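Local coordinates for natterin-like protein (Lethenteron camtschaticum, PDB 6IUL) that probably recognises cell-surface glycans through a jacalin-like lectin domain and kills cells by forming membrane pores with an aerolysin-type module, at residues Val35-Trp40 with Lys105-Gly110. Sequence-based numbering, arbitrary orientation.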
loop_
_atom_site.group_PDB
_atom_site.type_symbol
_atom_site.label_atom_id
_atom_site.label_comp_id
_atom_site.label_asym_id
_atom_site.label_seq_id
_atom_site.Cartn_x
_atom_site.Cartn_y
_atom_site.Cartn_z
ATOM N N VAL A 35 -0.094 -38.501 -5.227
ATOM C CA VAL A 35 0.449 -39.710 -4.669
ATOM C C VAL A 35 -0.390 -40.924 -5.073
ATOM O O VAL A 35 -1.635 -40.930 -4.980
ATOM C CB VAL A 35 0.512 -39.650 -3.128
ATOM C CG1 VAL A 35 1.120 -40.921 -2.541
ATOM C CG2 VAL A 35 1.350 -38.468 -2.659
ATOM N N SER A 36 0.307 -41.948 -5.536
ATOM C CA SER A 36 -0.273 -43.232 -5.818
ATOM C C SER A 36 0.144 -44.211 -4.724
ATOM O O SER A 36 1.304 -44.231 -4.296
ATOM C CB SER A 36 0.171 -43.771 -7.196
ATOM O OG SER A 36 -0.415 -43.006 -8.252
ATOM N N VAL A 37 -0.819 -45.006 -4.265
ATOM C CA VAL A 37 -0.596 -45.985 -3.204
ATOM C C VAL A 37 -0.938 -47.406 -3.699
ATOM O O VAL A 37 -1.836 -47.601 -4.473
ATOM C CB VAL A 37 -1.403 -45.650 -1.963
ATOM C CG1 VAL A 37 -1.004 -44.284 -1.435
ATOM C CG2 VAL A 37 -2.909 -45.685 -2.221
ATOM N N GLY A 38 -0.149 -48.369 -3.301
ATOM C CA GLY A 38 -0.505 -49.756 -3.521
ATOM C C GLY A 38 -0.859 -50.443 -2.189
ATOM O O GLY A 38 -1.065 -49.788 -1.158
ATOM N N GLY A 39 -0.906 -51.774 -2.220
ATOM C CA GLY A 39 -1.229 -52.519 -1.063
ATOM C C GLY A 39 -0.280 -52.384 0.095
ATOM O O GLY A 39 -0.709 -52.251 1.230
ATOM N N TRP A 40 0.997 -52.380 -0.186
ATOM C CA TRP A 40 2.012 -52.416 0.869
ATOM C C TRP A 40 3.068 -51.310 0.653
ATOM O O TRP A 40 4.228 -51.405 1.090
ATOM C CB TRP A 40 2.680 -53.829 0.968
ATOM C CG TRP A 40 3.158 -54.387 -0.377
ATOM C CD1 TRP A 40 2.366 -54.967 -1.372
ATOM C CD2 TRP A 40 4.510 -54.480 -0.846
ATOM N NE1 TRP A 40 3.162 -55.361 -2.421
ATOM C CE2 TRP A 40 4.475 -55.111 -2.122
ATOM C CE3 TRP A 40 5.747 -54.103 -0.310
ATOM C CZ2 TRP A 40 5.629 -55.313 -2.902
ATOM C CZ3 TRP A 40 6.909 -54.322 -1.069
ATOM C CH2 TRP A 40 6.839 -54.933 -2.360
ATOM N N LYS A 105 -1.978 -43.354 2.080
ATOM C CA LYS A 105 -1.389 -44.534 2.703
ATOM C C LYS A 105 -1.646 -45.839 1.918
ATOM O O LYS A 105 -2.642 -45.960 1.195
ATOM C CB LYS A 105 -1.948 -44.686 4.126
ATOM C CG LYS A 105 -3.440 -44.917 4.158
ATOM C CD LYS A 105 -3.985 -45.285 5.520
ATOM C CE LYS A 105 -5.519 -45.158 5.477
ATOM N NZ LYS A 105 -6.180 -46.088 6.420
ATOM N N MET A 106 -0.697 -46.772 2.021
ATOM C CA MET A 106 -0.940 -48.209 1.837
ATOM C C MET A 106 -2.283 -48.826 2.222
ATOM O O MET A 106 -2.632 -48.864 3.374
ATOM C CB MET A 106 -0.174 -49.012 2.879
ATOM C CG MET A 106 1.276 -49.102 2.673
ATOM S SD MET A 106 1.955 -50.144 3.980
ATOM C CE MET A 106 1.263 -49.637 5.521
ATOM N N THR A 107 -2.971 -49.398 1.257
ATOM C CA THR A 107 -4.357 -49.841 1.402
ATOM C C THR A 107 -4.490 -51.113 2.225
ATOM O O THR A 107 -5.497 -51.304 2.850
ATOM C CB THR A 107 -4.998 -50.128 0.010
ATOM O OG1 THR A 107 -4.243 -51.138 -0.676
ATOM C CG2 THR A 107 -5.038 -48.817 -0.833
ATOM N N ASP A 108 -3.490 -51.979 2.225
ATOM C CA ASP A 108 -3.610 -53.295 2.895
ATOM C C ASP A 108 -2.878 -53.381 4.251
ATOM O O ASP A 108 -3.503 -53.496 5.268
ATOM C CB ASP A 108 -3.142 -54.414 1.959
ATOM C CG ASP A 108 -3.925 -54.435 0.638
ATOM O OD1 ASP A 108 -5.032 -53.863 0.598
ATOM O OD2 ASP A 108 -3.409 -54.969 -0.372
ATOM N N TRP A 109 -1.549 -53.343 4.271
ATOM C CA TRP A 109 -0.842 -53.410 5.554
ATOM C C TRP A 109 -1.300 -52.218 6.441
ATOM O O TRP A 109 -1.834 -51.204 6.003
ATOM C CB TRP A 109 0.673 -53.508 5.345
ATOM C CG TRP A 109 1.122 -54.733 4.510
ATOM C CD1 TRP A 109 0.316 -55.683 3.965
ATOM C CD2 TRP A 109 2.482 -55.093 4.116
ATOM N NE1 TRP A 109 1.061 -56.606 3.265
ATOM C CE2 TRP A 109 2.391 -56.283 3.343
ATOM C CE3 TRP A 109 3.759 -54.536 4.350
ATOM C CZ2 TRP A 109 3.539 -56.936 2.783
ATOM C CZ3 TRP A 109 4.907 -55.185 3.802
ATOM C CH2 TRP A 109 4.778 -56.372 3.023
ATOM N N GLY A 110 -1.137 -52.334 7.740
ATOM C CA GLY A 110 -1.642 -51.297 8.668
ATOM C C GLY A 110 -0.507 -50.480 9.264
ATOM O O GLY A 110 0.629 -50.941 9.432
#
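Two carbonyls of the Gly-38 and Gly-39 turn receive successive amides from the 105-110 loop. Thr-107 N donates to Gly-38 O at 3.1 Å, the donor lying tilted from the carbonyl plane. Asp-108 N donates to Gly-39 O at 3.0 Å, in the carbonyl plane and on a lone pair. A weak third bond joins Trp-109 N to Gly-39 O at 3.3 Å, while Met-106 CA adds a C-H...O contact to Gly-38 O.

Packing flanks these bonds. Val-37 CB rests 3.4 Å from Lys-105 O, Val-37 CG2 meets Thr-107 CG2 at 4.0 Å, and Met-106 CG lies against Trp-40 C at 3.5 Å. Asp-108 OD2 comes within 3.4 Å of Gly-39 CA.

Trp-40 CG stands between its backbone N and carbonyl carbon (chi1 49°), which points the indole the same way as that of Trp-109. Trp-40 CB sits over the Trp-109 six-membered ring, 3.4 Å from the centroid and 12° off the normal, a CH-pi contact; the two rings meet obliquely, planes at 31°, neither stacked nor edge-to-face.

The turn after strand 30-37 thus meets the loop after edge strand 101-105, between two four-stranded antiparallel sheets of the jacalin-like domain. All three N-H...O bonds are main-chain to main-chain, so the register is probably set mainly by the backbone; the poorly ordered Trp-109 ring probably holds less firmly than the amides.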